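Local structure of APL1 (Anopheles gambiae, 3O6N) at residues Y24-D29 and V35-E40; A62-S67 and L74-L79; V285-Y290 and L300-N305. The protein probably pairs with LRIM1 in a heterodimeric complex of leucine-rich repeat proteins that regulates complement-like immunity in the mosquito. All coordinates share one frame; numbering follows the deposited sequence.

Contacts 1 and 2 lie together near the N-terminal end of the leucine-rich repeat solenoid, their centres about 10 Å apart, and they touch: Phe37 CD2 is 3.6 Å from Leu64 CA, and Val35 O is 3.5 Å from Ala63 CB. Contact 3 lies on the opposite side of the chain's centre, about 62 Å from contact 1 and 54 Å from contact 2, centre to centre. Contacts 2 and 3 both reach the long run of parallel strands, through the ends of 73-75 and 299-301. No contact surrounds a ligand; the side chain of Leu302 in contact 3 is about 11 Å from an N-acetylglucosamine of a glycan attached to the protein.

Contact 1 of 3, residues Y24-D29 and V35-E40; sequences YDVHID and VYFGFE
Ile28 and Phe37 meet from opposite directions, the methyl end of one against the far end of the other's ring, with Ile28 CD1 4.0 Å from Phe37 CZ. The isoleucine is extended along its longer branch: CG1 lies beside the backbone N (chi1 -59°) and the second torsion is trans, which carries CD1 out to the ring. Phe37 starts from a CB that does not face the other segment directly, and it is the length of the ring that closes the gap. Val26 adds a second touch on the same ring, its CG1 standing 4.3 Å from Phe37 CE1, and both aliphatic groups meet the ring obliquely. A third pair completes the interface, Ile28 CG1 with Val35 CG2 at 4.4 Å, so that Ile28 is shared between the ring and a valine.

The backbones are too far apart to be paired strands: the nearest CA atoms are 8.2 Å apart for Ile28 and Val35 and 9.6 Å for Val26 and Phe37. Strand 27-28 instead bonds to 56-57, and 36-37 to 9-10, so side chains alone bridge the two. Phe23 meets the Phe37 ring edge-to-face, while Met57 packs on Val26, Ile28 and Phe37 together.

All four touching residues are buried and apolar, and the segments share 148 Å² of buried surface. Apolar filling inside the first turns of the leucine-rich repeat solenoid, the contact coheres through dispersion and the exclusion of water, while each strand's directional bonds are made elsewhere.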
# COMPACT_ATOMS: atom_id res chain seq x y z
N TYR A 24 -23.22 -1.66 -26.55
CA TYR A 24 -24.32 -1.79 -25.60
C TYR A 24 -24.97 -3.17 -25.69
O TYR A 24 -25.18 -3.70 -26.78
CB TYR A 24 -25.38 -0.72 -25.86
CG TYR A 24 -25.18 0.55 -25.05
CD1 TYR A 24 -25.69 0.66 -23.77
CD2 TYR A 24 -24.49 1.63 -25.58
CE1 TYR A 24 -25.52 1.82 -23.03
CE2 TYR A 24 -24.32 2.80 -24.85
CZ TYR A 24 -24.84 2.88 -23.57
OH TYR A 24 -24.67 4.03 -22.84
N ASP A 25 -25.27 -3.74 -24.53
CA ASP A 25 -26.07 -4.96 -24.45
C ASP A 25 -25.45 -6.15 -25.16
O ASP A 25 -26.16 -6.93 -25.80
CB ASP A 25 -27.48 -4.69 -24.98
CG ASP A 25 -28.17 -3.55 -24.26
OD1 ASP A 25 -28.25 -3.61 -23.02
OD2 ASP A 25 -28.60 -2.59 -24.93
N VAL A 26 -24.14 -6.30 -25.06
CA VAL A 26 -23.46 -7.47 -25.58
C VAL A 26 -23.61 -8.59 -24.56
O VAL A 26 -23.28 -8.41 -23.39
CB VAL A 26 -21.97 -7.22 -25.82
CG1 VAL A 26 -21.29 -8.49 -26.28
CG2 VAL A 26 -21.78 -6.09 -26.82
N HIS A 27 -24.10 -9.74 -25.00
CA HIS A 27 -24.26 -10.87 -24.09
C HIS A 27 -23.75 -12.16 -24.69
O HIS A 27 -24.41 -12.79 -25.52
CB HIS A 27 -25.72 -10.99 -23.63
CG HIS A 27 -26.18 -9.81 -22.82
ND1 HIS A 27 -25.70 -9.54 -21.56
CD2 HIS A 27 -27.05 -8.82 -23.12
CE1 HIS A 27 -26.27 -8.44 -21.10
NE2 HIS A 27 -27.09 -7.98 -22.03
N ILE A 28 -22.55 -12.54 -24.26
CA ILE A 28 -21.91 -13.76 -24.72
C ILE A 28 -21.65 -14.64 -23.51
O ILE A 28 -21.04 -14.19 -22.54
CB ILE A 28 -20.54 -13.45 -25.38
CG1 ILE A 28 -20.72 -12.50 -26.56
CG2 ILE A 28 -19.85 -14.74 -25.81
CD1 ILE A 28 -19.41 -12.04 -27.16
N ASP A 29 -22.13 -15.87 -23.55
CA ASP A 29 -21.77 -16.82 -22.51
C ASP A 29 -20.78 -17.85 -23.05
O ASP A 29 -20.32 -17.72 -24.19
CB ASP A 29 -23.01 -17.50 -21.91
CG ASP A 29 -23.91 -18.11 -22.96
OD1 ASP A 29 -23.59 -19.20 -23.46
OD2 ASP A 29 -24.96 -17.50 -23.27
N VAL A 35 -19.67 -14.62 -32.77
CA VAL A 35 -20.53 -13.44 -32.84
C VAL A 35 -19.84 -12.37 -33.67
O VAL A 35 -18.66 -12.50 -34.00
CB VAL A 35 -20.85 -12.90 -31.43
CG1 VAL A 35 -21.73 -11.68 -31.50
CG2 VAL A 35 -21.51 -13.98 -30.59
N TYR A 36 -20.56 -11.31 -34.03
CA TYR A 36 -20.01 -10.25 -34.88
C TYR A 36 -19.90 -8.91 -34.17
O TYR A 36 -20.82 -8.50 -33.46
CB TYR A 36 -20.84 -10.09 -36.15
CG TYR A 36 -20.76 -11.27 -37.08
CD1 TYR A 36 -19.54 -11.89 -37.35
CD2 TYR A 36 -21.90 -11.78 -37.69
CE1 TYR A 36 -19.46 -12.97 -38.20
CE2 TYR A 36 -21.83 -12.86 -38.55
CZ TYR A 36 -20.61 -13.45 -38.80
OH TYR A 36 -20.53 -14.52 -39.65
N PHE A 37 -18.77 -8.23 -34.38
CA PHE A 37 -18.54 -6.90 -33.85
C PHE A 37 -18.29 -5.91 -34.98
O PHE A 37 -17.60 -6.24 -35.94
CB PHE A 37 -17.32 -6.89 -32.91
CG PHE A 37 -17.57 -7.57 -31.59
CD1 PHE A 37 -18.18 -6.88 -30.55
CD2 PHE A 37 -17.20 -8.89 -31.38
CE1 PHE A 37 -18.41 -7.49 -29.34
CE2 PHE A 37 -17.43 -9.50 -30.17
CZ PHE A 37 -18.04 -8.81 -29.14
N GLY A 38 -18.87 -4.72 -34.87
CA GLY A 38 -18.66 -3.67 -35.84
C GLY A 38 -19.13 -4.02 -37.25
O GLY A 38 -20.02 -4.86 -37.43
N PHE A 39 -18.52 -3.38 -38.24
CA PHE A 39 -18.83 -3.65 -39.64
C PHE A 39 -17.96 -4.77 -40.20
O PHE A 39 -16.83 -4.97 -39.76
CB PHE A 39 -18.62 -2.39 -40.48
CG PHE A 39 -19.61 -1.30 -40.18
CD1 PHE A 39 -20.84 -1.26 -40.82
CD2 PHE A 39 -19.30 -0.30 -39.27
CE1 PHE A 39 -21.75 -0.26 -40.54
CE2 PHE A 39 -20.20 0.71 -38.99
CZ PHE A 39 -21.43 0.73 -39.63
N GLU A 40 -18.50 -5.51 -41.16
CA GLU A 40 -17.75 -6.57 -41.82
C GLU A 40 -16.47 -6.01 -42.43
O GLU A 40 -15.42 -6.65 -42.37
CB GLU A 40 -18.60 -7.25 -42.89
CG GLU A 40 -17.85 -8.33 -43.65
CD GLU A 40 -18.75 -9.08 -44.61
OE1 GLU A 40 -19.91 -9.38 -44.23
OE2 GLU A 40 -18.31 -9.37 -45.74

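Contact 2 of 3, residues A62-S67 and L74-L79; sequences AALLDS and LNLNDL
Leu65 and Leu74 reach toward each other tip to tip, Leu65 CD1 lying 4.1 Å from Leu74 CD2. Leu64 brings one methyl to two partners: its CD2 is 4.2 Å from Leu74 CD1 and 4.3 Å from Leu76 CD2. Leu74 is thus engaged by both of its methyls, one for each helix leucine. Its first torsion, with CG opposite the backbone N (chi1 179°), carries CG out toward the helix, and chi2 of 62° turns CD1 to Leu64 and CD2 to Leu65. These three leucine pairs make up the apolar part, with 124 Å² of surface buried, and all four leucines are buried in the chain.

The polar bonds described here lie within each segment or go to the next coil. On the helix, Asp66 N donates to Ala62 O at 3.0 Å, and the two bonds of Ser67 N, to Ala63 O and Leu64 O, are weak. At the end of the strand, Asn75 OD1 accepts from Asn77 N at 3.0 Å, the N-H pointing at the oxygen with an angle of 158°. This is an Asx turn, and it turns the chain at Leu76. Asn77 OD1 in turn accepts from Gly101 N, and Asn103 bonds twice to the turn, through ND2 to Leu76 O and through OD1 to Leu79 N, as the asparagines of a leucine-rich repeat ladder do.

Helix 63-67 follows the short strand 59-60 and precedes strand 73-75, and its leucines face the solenoid interior. Phe52 of strand 49-53 touches Leu64 and Leu76, Leu98 of strand 97-99 touches Leu74, and Phe89 packs on Leu65; strand 73-75 itself runs parallel between 49-53 and 97-99.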
# COMPACT_ATOMS: atom_id res chain seq x y z
N ALA A 62 -12.16 -13.83 -29.99
CA ALA A 62 -11.18 -13.26 -30.91
C ALA A 62 -11.85 -12.28 -31.88
O ALA A 62 -11.19 -11.40 -32.43
CB ALA A 62 -10.48 -14.36 -31.68
N ALA A 63 -13.15 -12.44 -32.07
CA ALA A 63 -13.90 -11.64 -33.04
C ALA A 63 -13.81 -10.14 -32.78
O ALA A 63 -13.88 -9.35 -33.71
CB ALA A 63 -15.35 -12.09 -33.10
N LEU A 64 -13.67 -9.76 -31.52
CA LEU A 64 -13.65 -8.35 -31.16
C LEU A 64 -12.47 -7.62 -31.80
O LEU A 64 -12.66 -6.68 -32.57
CB LEU A 64 -13.62 -8.16 -29.64
CG LEU A 64 -13.43 -6.73 -29.15
CD1 LEU A 64 -14.54 -5.82 -29.67
CD2 LEU A 64 -13.37 -6.69 -27.63
N LEU A 65 -11.26 -8.05 -31.46
CA LEU A 65 -10.05 -7.40 -31.98
C LEU A 65 -9.68 -7.88 -33.38
O LEU A 65 -8.81 -7.29 -34.03
CB LEU A 65 -8.88 -7.59 -31.01
CG LEU A 65 -9.09 -6.90 -29.66
CD1 LEU A 65 -7.97 -7.24 -28.68
CD2 LEU A 65 -9.21 -5.38 -29.85
N ASP A 66 -10.32 -8.94 -33.85
CA ASP A 66 -10.16 -9.35 -35.24
C ASP A 66 -10.83 -8.31 -36.15
O ASP A 66 -10.41 -8.12 -37.29
CB ASP A 66 -10.76 -10.73 -35.48
CG ASP A 66 -9.83 -11.85 -35.05
OD1 ASP A 66 -8.82 -11.57 -34.38
OD2 ASP A 66 -10.11 -13.02 -35.39
N SER A 67 -11.85 -7.65 -35.62
CA SER A 67 -12.61 -6.65 -36.37
C SER A 67 -12.17 -5.23 -36.06
O SER A 67 -12.20 -4.36 -36.92
CB SER A 67 -14.11 -6.80 -36.10
OG SER A 67 -14.59 -8.04 -36.57
N LEU A 74 -8.49 -0.32 -24.47
CA LEU A 74 -9.55 -1.31 -24.41
C LEU A 74 -10.01 -1.51 -22.96
O LEU A 74 -9.25 -1.96 -22.11
CB LEU A 74 -9.08 -2.64 -25.01
CG LEU A 74 -10.08 -3.80 -25.00
CD1 LEU A 74 -11.31 -3.46 -25.82
CD2 LEU A 74 -9.42 -5.06 -25.52
N ASN A 75 -11.26 -1.16 -22.70
CA ASN A 75 -11.82 -1.29 -21.36
C ASN A 75 -12.74 -2.50 -21.26
O ASN A 75 -13.90 -2.46 -21.69
CB ASN A 75 -12.57 -0.01 -20.98
CG ASN A 75 -12.99 0.01 -19.53
OD1 ASN A 75 -13.04 -1.04 -18.87
ND2 ASN A 75 -13.30 1.19 -19.01
N LEU A 76 -12.22 -3.58 -20.69
CA LEU A 76 -13.01 -4.79 -20.47
C LEU A 76 -13.29 -5.00 -18.98
O LEU A 76 -13.50 -6.13 -18.53
CB LEU A 76 -12.30 -6.01 -21.05
CG LEU A 76 -11.96 -5.91 -22.54
CD1 LEU A 76 -11.06 -7.06 -22.98
CD2 LEU A 76 -13.23 -5.87 -23.38
N ASN A 77 -13.28 -3.91 -18.22
CA ASN A 77 -13.58 -3.97 -16.79
C ASN A 77 -15.01 -4.44 -16.51
O ASN A 77 -15.95 -3.98 -17.15
CB ASN A 77 -13.37 -2.60 -16.14
CG ASN A 77 -11.95 -2.38 -15.70
OD1 ASN A 77 -11.04 -3.13 -16.06
ND2 ASN A 77 -11.74 -1.33 -14.90
N ASP A 78 -15.15 -5.36 -15.56
CA ASP A 78 -16.47 -5.80 -15.09
C ASP A 78 -17.39 -6.31 -16.20
O ASP A 78 -18.57 -5.94 -16.28
CB ASP A 78 -17.17 -4.67 -14.31
CG ASP A 78 -18.42 -5.15 -13.61
OD1 ASP A 78 -18.49 -6.33 -13.23
OD2 ASP A 78 -19.34 -4.32 -13.42
N LEU A 79 -16.86 -7.17 -17.06
CA LEU A 79 -17.63 -7.77 -18.14
C LEU A 79 -17.99 -9.21 -17.80
O LEU A 79 -18.49 -9.95 -18.65
CB LEU A 79 -16.85 -7.73 -19.46
CG LEU A 79 -17.06 -6.52 -20.38
CD1 LEU A 79 -17.06 -5.22 -19.61
CD2 LEU A 79 -16.01 -6.50 -21.47

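Contact 3 of 3, residues V285-Y290 and L300-N305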
# COMPACT_ATOMS: atom_id res chain seq x y z
N VAL A 285 9.01 -1.05 25.54
CA VAL A 285 9.23 -0.85 26.96
C VAL A 285 10.24 0.27 27.18
O VAL A 285 10.47 0.70 28.31
CB VAL A 285 9.74 -2.13 27.66
CG1 VAL A 285 8.67 -3.20 27.65
CG2 VAL A 285 11.02 -2.62 26.99
N ALA A 286 10.85 0.73 26.10
CA ALA A 286 11.91 1.74 26.19
C ALA A 286 11.84 2.72 25.03
O ALA A 286 11.64 2.33 23.88
CB ALA A 286 13.27 1.07 26.22
N LEU A 287 12.02 4.00 25.34
CA LEU A 287 11.98 5.04 24.33
C LEU A 287 13.03 6.11 24.60
O LEU A 287 13.01 6.76 25.64
CB LEU A 287 10.60 5.70 24.31
CG LEU A 287 10.46 6.93 23.41
CD1 LEU A 287 10.52 6.52 21.96
CD2 LEU A 287 9.16 7.67 23.72
N ASN A 288 13.94 6.30 23.66
CA ASN A 288 14.90 7.39 23.76
C ASN A 288 15.00 8.18 22.46
O ASN A 288 15.71 7.79 21.54
CB ASN A 288 16.29 6.89 24.16
CG ASN A 288 17.31 8.01 24.30
OD1 ASN A 288 17.09 9.12 23.81
ND2 ASN A 288 18.43 7.72 24.96
N LEU A 289 14.27 9.29 22.40
CA LEU A 289 14.41 10.23 21.31
C LEU A 289 14.93 11.56 21.85
O LEU A 289 14.75 12.61 21.22
CB LEU A 289 13.07 10.43 20.59
CG LEU A 289 12.56 9.24 19.77
CD1 LEU A 289 11.17 9.53 19.21
CD2 LEU A 289 13.53 8.89 18.65
N TYR A 290 15.58 11.52 23.01
CA TYR A 290 16.16 12.72 23.60
C TYR A 290 17.67 12.84 23.39
O TYR A 290 18.21 13.95 23.44
CB TYR A 290 15.82 12.83 25.10
CG TYR A 290 16.00 11.56 25.90
CD1 TYR A 290 17.20 11.29 26.55
CD2 TYR A 290 14.97 10.64 26.02
CE1 TYR A 290 17.37 10.13 27.29
CE2 TYR A 290 15.12 9.48 26.75
CZ TYR A 290 16.33 9.23 27.38
OH TYR A 290 16.47 8.07 28.11
N LEU A 300 3.61 11.57 16.51
CA LEU A 300 4.24 10.41 17.11
C LEU A 300 3.19 9.58 17.81
O LEU A 300 2.58 10.02 18.79
CB LEU A 300 5.34 10.84 18.09
CG LEU A 300 6.16 9.73 18.77
CD1 LEU A 300 6.79 8.80 17.74
CD2 LEU A 300 7.24 10.32 19.68
N ASP A 301 2.96 8.38 17.30
CA ASP A 301 1.96 7.50 17.88
C ASP A 301 2.64 6.36 18.63
O ASP A 301 3.23 5.47 18.02
CB ASP A 301 1.04 6.93 16.80
CG ASP A 301 -0.13 6.17 17.37
OD1 ASP A 301 -0.14 5.91 18.59
OD2 ASP A 301 -1.05 5.81 16.59
N LEU A 302 2.55 6.41 19.96
CA LEU A 302 3.14 5.38 20.80
C LEU A 302 2.07 4.63 21.59
O LEU A 302 2.37 3.95 22.57
CB LEU A 302 4.12 6.01 21.80
CG LEU A 302 5.29 6.80 21.20
CD1 LEU A 302 5.96 7.64 22.26
CD2 LEU A 302 6.28 5.85 20.54
N SER A 303 0.82 4.76 21.17
CA SER A 303 -0.29 4.16 21.90
C SER A 303 -0.24 2.64 21.86
O SER A 303 0.30 2.05 20.93
CB SER A 303 -1.65 4.67 21.37
OG SER A 303 -1.89 4.23 20.03
N HIS A 304 -0.81 2.01 22.89
CA HIS A 304 -0.90 0.56 22.96
C HIS A 304 0.47 -0.11 22.95
O HIS A 304 0.78 -0.94 22.09
CB HIS A 304 -1.80 0.01 21.85
CG HIS A 304 -3.25 0.33 22.05
ND1 HIS A 304 -3.84 1.48 21.56
CD2 HIS A 304 -4.22 -0.32 22.73
CE1 HIS A 304 -5.11 1.51 21.91
NE2 HIS A 304 -5.37 0.43 22.62
N ASN A 305 1.29 0.27 23.92
CA ASN A 305 2.57 -0.39 24.14
C ASN A 305 2.73 -0.69 25.63
O ASN A 305 1.73 -0.77 26.35
CB ASN A 305 3.73 0.47 23.62
CG ASN A 305 3.88 0.38 22.10
OD1 ASN A 305 4.33 -0.64 21.59
ND2 ASN A 305 3.49 1.44 21.39
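Different first torsions bring Leu287 and Leu302 together: Leu287 sets its CG opposite the backbone N (chi1 173°), whereas Leu302 turns its CG beside the N (chi1 -59°). The two side chains cross at about a right angle, and Leu287 CD2 comes within 3.5 Å of Leu302 CD1, a tight methyl-methyl approach. Leu289 and Leu300 meet tip to tip instead, with 4.0 Å from Leu289 CD1 to Leu300 CD2. CA separations of 9.5 Å for Leu287 and Leu302 and 11.0 Å for Leu289 and Leu300 indicate that the backbones stay apart and that the leucines fill the interior between them.

This is the core of a leucine-rich repeat solenoid. Leu300, Leu302 and Asn305 hold the leucine, leucine and asparagine places of the repeat motif LxLxxN, while 285-290 is the far side of the preceding coil, which starts with strand 276-278, and faces Leu300 and Leu302 of the next. Asn305 is a rung of the asparagine ladder: its ND2 donates to Leu302 O at 3.0 Å, almost straight (174°) but from above the carbonyl plane, and also to Ile279 O, while its OD1 accepts from Leu284 N. Asn328 donates to Leu302 O in the next rung.

Both segments bend through Asx turns. Asp301 OD1 takes two donors, Ser303 N at 3.0 Å and Ser303 OG at 2.8 Å, the hydroxyl on its syn lone pair. Asn288 OD1 accepts from Tyr290 N at 2.9 Å and sits over the centre of the Tyr290 ring. Phe317 of helix 314-317 packs against both Leu287 and Leu300.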